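WbbZ protein (Klebsiella pneumoniae subsp. pneumoniae NTUH-K2044, PDB 6X1L) is of uncharacterised function but belongs to the polysaccharide pyruvyl transferase family, and so may transfer pyruvyl groups to a bacterial surface polysaccharide. Local coordinates at residues V25-N29 / T42-F46; Y62-T66 / G94-K98. One frame throughout, in Å; residues are numbered along the deposited sequence.

The two contacts illustrate how one parallel sheet is packed along a face and bordered at the end where its strands begin. Contact 1 sets strand 23-27 against helix 33-48, and contact 2 joins the loops that lead into strands 67-71 and 98-104. Their centres lie 18 Å apart, yet they meet through V25, the residue before Y26 in strand 23-27: its CB is 3.7 Å from CE2 of F96, and its CG1 is 3.7 Å from CZ of Y62. Contact 1 is buried, its centre about 10 Å from the centre of the chain, whereas contact 2 lies at the surface, about 24 Å from it. No catalytic site has been assigned for this protein, so neither contact can be tied to one.

Contact 1 (V25-N29 / T42-F46); sequences VYKAN and TYDFF
Three side chains of helix 33-48, T42, Y43 and F46, meet the ring of Y26. F46 turns its edge onto one face, a T-shaped pair with the planes at 89°. In it, CE2 of F46 comes within 4.0 Å of CD1 of Y26. On the opposite face of the Y26 ring, near its rim, lies the backbone N of A28. Y43 reaches the ring's edge instead: its OH lies near the Y26 plane, 3.5 Å from CE2 of Y26, while the two rings are inclined at 78°. With CG of Y26 anti to the backbone N (chi1 174°), the tyrosine extends from the strand toward the helix. This is the strand-to-helix packing of a beta-alpha-beta unit, strand 23-27, helix 33-48, strand 53-55, with Y26, Y43 and F46 forming an aromatic cluster between strand and helix. The methyl CG2 of T42 touches the phenol end obliquely, from the F46 side, 3.8 Å from OH of Y26. No direct hydrogen bond crosses the contact, but a water 2.8 Å from OH of Y26 donates to OG1 of T42, which also bonds to the carbonyl of I38 one helical turn back. The hydroxyl of Y43 is satisfied by the carbonyl of W200.

Contact 2 (Y62-T66 / G94-K98); sequences YSSET and GKFHK
Y62 and F96 supply the aromatic part of this contact. Their side chains run side by side in the same direction with planes at 28°, but the rings are slid apart and barely overlap; the touch falls on one side of each, CD2 of Y62 to CZ of F96 at 3.5 Å. OH of Y62 bonds to the backbone N of R57. Backbone contacts make up the second group. CA of S64 sits 3.3 Å from O of K95 and CA of H97 3.5 Å from O of S64, both bent, weak CA-H...O contacts. Beside these, the carbonyl oxygen of E65 lies 3.4 Å from CG of H97, oblique to an imidazole that also meets the ring of H22. Hydrogen bonds instead shape the 62-66 loop from within: OG of S63 accepts from the backbone N of E65 in an ST turn, a long bond of 3.3 Å, and pairs with OG1 of T66 at 2.9 Å. Between the two segments themselves no conventional hydrogen bond forms; one comes just beyond, backbone to backbone from H97 to D67, whose carboxylate also takes the N-H of S63. This suggests that the direct fit of the two loops rests more on shape than on polar pairing.

Contact 1 (V25-N29 / T42-F46)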
loop_
_atom_site.group_PDB
_atom_site.type_symbol
_atom_site.label_atom_id
_atom_site.label_comp_id
_atom_site.label_asym_id
_atom_site.label_seq_id
_atom_site.Cartn_x
_atom_site.Cartn_y
_atom_site.Cartn_z
ATOM N N VAL A 25 2.864 -24.981 9.989
ATOM C CA VAL A 25 1.623 -24.215 9.981
ATOM C C VAL A 25 2.003 -22.787 10.341
ATOM O O VAL A 25 2.450 -22.524 11.465
ATOM C CB VAL A 25 0.590 -24.779 10.963
ATOM C CG1 VAL A 25 -0.699 -23.972 10.893
ATOM C CG2 VAL A 25 0.330 -26.254 10.681
ATOM N N TYR A 26 1.842 -21.862 9.397
ATOM C CA TYR A 26 2.410 -20.526 9.518
ATOM C C TYR A 26 1.322 -19.496 9.788
ATOM O O TYR A 26 0.309 -19.453 9.082
ATOM C CB TYR A 26 3.193 -20.150 8.257
ATOM C CG TYR A 26 3.686 -18.717 8.244
ATOM C CD1 TYR A 26 4.690 -18.302 9.105
ATOM C CD2 TYR A 26 3.148 -17.782 7.363
ATOM C CE1 TYR A 26 5.146 -16.997 9.099
ATOM C CE2 TYR A 26 3.599 -16.473 7.347
ATOM C CZ TYR A 26 4.598 -16.087 8.216
ATOM O OH TYR A 26 5.053 -14.791 8.210
ATOM N N LYS A 27 1.544 -18.667 10.808
ATOM C CA LYS A 27 0.695 -17.520 11.110
ATOM C C LYS A 27 1.553 -16.266 11.029
ATOM O O LYS A 27 2.451 -16.070 11.856
ATOM C CB LYS A 27 0.051 -17.639 12.489
ATOM C CG LYS A 27 -0.876 -16.470 12.812
ATOM C CD LYS A 27 -2.041 -16.418 11.830
ATOM C CE LYS A 27 -2.837 -15.117 11.943
ATOM N NZ LYS A 27 -2.086 -13.941 11.412
ATOM N N ALA A 28 1.280 -15.424 10.035
ATOM C CA ALA A 28 1.980 -14.154 9.917
ATOM C C ALA A 28 1.596 -13.231 11.066
ATOM O O ALA A 28 0.439 -13.189 11.490
ATOM C CB ALA A 28 1.654 -13.487 8.578
ATOM N N ASN A 29 2.573 -12.495 11.564
ATOM C CA ASN A 29 2.311 -11.512 12.606
ATOM C C ASN A 29 1.441 -10.389 12.050
ATOM O O ASN A 29 1.772 -9.822 11.005
ATOM C CB ASN A 29 3.630 -10.945 13.128
ATOM C CG ASN A 29 3.447 -10.046 14.333
ATOM O OD1 ASN A 29 2.730 -10.388 15.271
ATOM N ND2 ASN A 29 4.097 -8.884 14.312
ATOM N N THR A 42 9.832 -13.272 5.088
ATOM C CA THR A 42 9.615 -14.659 5.487
ATOM C C THR A 42 9.178 -15.506 4.299
ATOM O O THR A 42 9.605 -16.657 4.160
ATOM C CB THR A 42 8.583 -14.727 6.612
ATOM O OG1 THR A 42 9.011 -13.897 7.698
ATOM C CG2 THR A 42 8.437 -16.155 7.116
ATOM N N TYR A 43 8.340 -14.950 3.418
ATOM C CA TYR A 43 7.961 -15.692 2.220
ATOM C C TYR A 43 9.159 -15.887 1.301
ATOM O O TYR A 43 9.317 -16.954 0.699
ATOM C CB TYR A 43 6.812 -14.979 1.500
ATOM C CG TYR A 43 5.546 -14.941 2.329
ATOM C CD1 TYR A 43 5.053 -16.096 2.921
ATOM C CD2 TYR A 43 4.866 -13.751 2.549
ATOM C CE1 TYR A 43 3.906 -16.075 3.693
ATOM C CE2 TYR A 43 3.715 -13.715 3.322
ATOM C CZ TYR A 43 3.241 -14.881 3.891
ATOM O OH TYR A 43 2.099 -14.851 4.660
ATOM N N ASP A 44 10.017 -14.867 1.181
ATOM C CA ASP A 44 11.258 -15.028 0.431
ATOM C C ASP A 44 12.128 -16.115 1.050
ATOM O O ASP A 44 12.759 -16.904 0.336
ATOM C CB ASP A 44 12.017 -13.701 0.387
ATOM C CG ASP A 44 11.256 -12.614 -0.363
ATOM O OD1 ASP A 44 10.206 -12.926 -0.955
ATOM O OD2 ASP A 44 11.707 -11.450 -0.355
ATOM N N PHE A 45 12.166 -16.171 2.380
ATOM C CA PHE A 45 12.982 -17.167 3.069
ATOM C C PHE A 45 12.461 -18.580 2.830
ATOM O O PHE A 45 13.247 -19.504 2.593
ATOM C CB PHE A 45 13.020 -16.846 4.561
ATOM C CG PHE A 45 13.655 -17.923 5.399
ATOM C CD1 PHE A 45 15.028 -17.990 5.539
ATOM C CD2 PHE A 45 12.875 -18.863 6.048
ATOM C CE1 PHE A 45 15.613 -18.978 6.312
ATOM C CE2 PHE A 45 13.455 -19.853 6.813
ATOM C CZ PHE A 45 14.824 -19.910 6.949
ATOM N N PHE A 46 11.139 -18.769 2.887
ATOM C CA PHE A 46 10.566 -20.086 2.624
ATOM C C PHE A 46 10.855 -20.545 1.201
ATOM O O PHE A 46 11.245 -21.697 0.979
ATOM C CB PHE A 46 9.056 -20.061 2.866
ATOM C CG PHE A 46 8.671 -19.944 4.312
ATOM C CD1 PHE A 46 9.540 -20.345 5.311
ATOM C CD2 PHE A 46 7.431 -19.437 4.671
ATOM C CE1 PHE A 46 9.184 -20.241 6.644
ATOM C CE2 PHE A 46 7.068 -19.330 6.000
ATOM C CZ PHE A 46 7.946 -19.734 6.989
HETATM O O HOH W 1 7.389 -14.160 9.688
#

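Contact 2 (Y62-T66 / G94-K98)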
loop_
_atom_site.group_PDB
_atom_site.type_symbol
_atom_site.label_atom_id
_atom_site.label_comp_id
_atom_site.label_asym_id
_atom_site.label_seq_id
_atom_site.Cartn_x
_atom_site.Cartn_y
_atom_site.Cartn_z
ATOM N N TYR A 62 -5.317 -29.558 13.735
ATOM C CA TYR A 62 -3.913 -29.853 13.509
ATOM C C TYR A 62 -3.450 -30.956 14.453
ATOM O O TYR A 62 -4.086 -31.247 15.471
ATOM C CB TYR A 62 -3.051 -28.600 13.696
ATOM C CG TYR A 62 -3.435 -27.461 12.777
ATOM C CD1 TYR A 62 -3.145 -27.510 11.420
ATOM C CD2 TYR A 62 -4.086 -26.338 13.267
ATOM C CE1 TYR A 62 -3.495 -26.470 10.574
ATOM C CE2 TYR A 62 -4.440 -25.292 12.430
ATOM C CZ TYR A 62 -4.143 -25.366 11.085
ATOM O OH TYR A 62 -4.492 -24.327 10.251
ATOM N N SER A 63 -2.325 -31.570 14.098
ATOM C CA SER A 63 -1.797 -32.705 14.844
ATOM C C SER A 63 -0.910 -32.211 15.981
ATOM O O SER A 63 0.068 -31.492 15.748
ATOM C CB SER A 63 -1.015 -33.632 13.916
ATOM O OG SER A 63 -0.355 -34.646 14.652
ATOM N N SER A 64 -1.246 -32.607 17.208
ATOM C CA SER A 64 -0.449 -32.268 18.380
ATOM C C SER A 64 0.876 -33.018 18.435
ATOM O O SER A 64 1.614 -32.862 19.415
ATOM C CB SER A 64 -1.255 -32.551 19.650
ATOM O OG SER A 64 -0.478 -32.323 20.811
ATOM N N GLU A 65 1.197 -33.820 17.424
ATOM C CA GLU A 65 2.432 -34.586 17.394
ATOM C C GLU A 65 3.314 -34.286 16.192
ATOM O O GLU A 65 4.538 -34.367 16.313
ATOM C CB GLU A 65 2.123 -36.091 17.420
ATOM C CG GLU A 65 3.350 -36.980 17.536
ATOM C CD GLU A 65 3.011 -38.453 17.449
ATOM O OE1 GLU A 65 3.811 -39.280 17.938
ATOM O OE2 GLU A 65 1.944 -38.783 16.893
ATOM N N THR A 66 2.737 -33.930 15.043
ATOM C CA THR A 66 3.510 -33.754 13.822
ATOM C C THR A 66 3.380 -32.373 13.187
ATOM O O THR A 66 4.011 -32.130 12.153
ATOM C CB THR A 66 3.120 -34.823 12.790
ATOM O OG1 THR A 66 1.705 -34.785 12.568
ATOM C CG2 THR A 66 3.516 -36.210 13.283
ATOM N N GLY A 94 -1.691 -25.633 22.535
ATOM C CA GLY A 94 -2.011 -27.034 22.743
ATOM C C GLY A 94 -2.253 -27.816 21.468
ATOM O O GLY A 94 -2.207 -29.050 21.494
ATOM N N LYS A 95 -2.502 -27.125 20.352
ATOM C CA LYS A 95 -2.815 -27.800 19.097
ATOM C C LYS A 95 -1.593 -28.392 18.409
ATOM O O LYS A 95 -1.747 -29.296 17.581
ATOM C CB LYS A 95 -3.492 -26.830 18.122
ATOM C CG LYS A 95 -4.799 -26.218 18.594
ATOM C CD LYS A 95 -5.331 -25.253 17.539
ATOM C CE LYS A 95 -6.597 -24.548 17.994
ATOM N NZ LYS A 95 -7.100 -23.607 16.952
ATOM N N PHE A 96 -0.394 -27.903 18.712
ATOM C CA PHE A 96 0.790 -28.236 17.935
ATOM C C PHE A 96 1.829 -28.958 18.788
ATOM O O PHE A 96 1.799 -28.915 20.021
ATOM C CB PHE A 96 1.408 -26.975 17.316
ATOM C CG PHE A 96 0.457 -26.208 16.436
ATOM C CD1 PHE A 96 -0.311 -25.176 16.954
ATOM C CD2 PHE A 96 0.322 -26.529 15.095
ATOM C CE1 PHE A 96 -1.190 -24.472 16.145
ATOM C CE2 PHE A 96 -0.557 -25.828 14.283
ATOM C CZ PHE A 96 -1.313 -24.800 14.812
ATOM N N HIS A 97 2.753 -29.630 18.097
ATOM C CA HIS A 97 3.857 -30.305 18.773
ATOM C C HIS A 97 4.853 -29.298 19.336
ATOM O O HIS A 97 5.335 -29.454 20.465
ATOM C CB HIS A 97 4.546 -31.265 17.803
ATOM C CG HIS A 97 5.744 -31.957 18.376
ATOM N ND1 HIS A 97 7.034 -31.620 18.029
ATOM C CD2 HIS A 97 5.847 -32.975 19.263
ATOM C CE1 HIS A 97 7.881 -32.395 18.682
ATOM N NE2 HIS A 97 7.186 -33.226 19.437
ATOM N N LYS A 98 5.172 -28.264 18.559
ATOM C CA LYS A 98 6.059 -27.189 18.974
ATOM C C LYS A 98 5.511 -25.874 18.443
ATOM O O LYS A 98 4.721 -25.846 17.496
ATOM C CB LYS A 98 7.492 -27.381 18.454
ATOM C CG LYS A 98 8.213 -28.603 18.980
ATOM C CD LYS A 98 8.498 -28.470 20.459
ATOM C CE LYS A 98 9.300 -29.654 20.968
ATOM N NZ LYS A 98 9.515 -29.553 22.433
#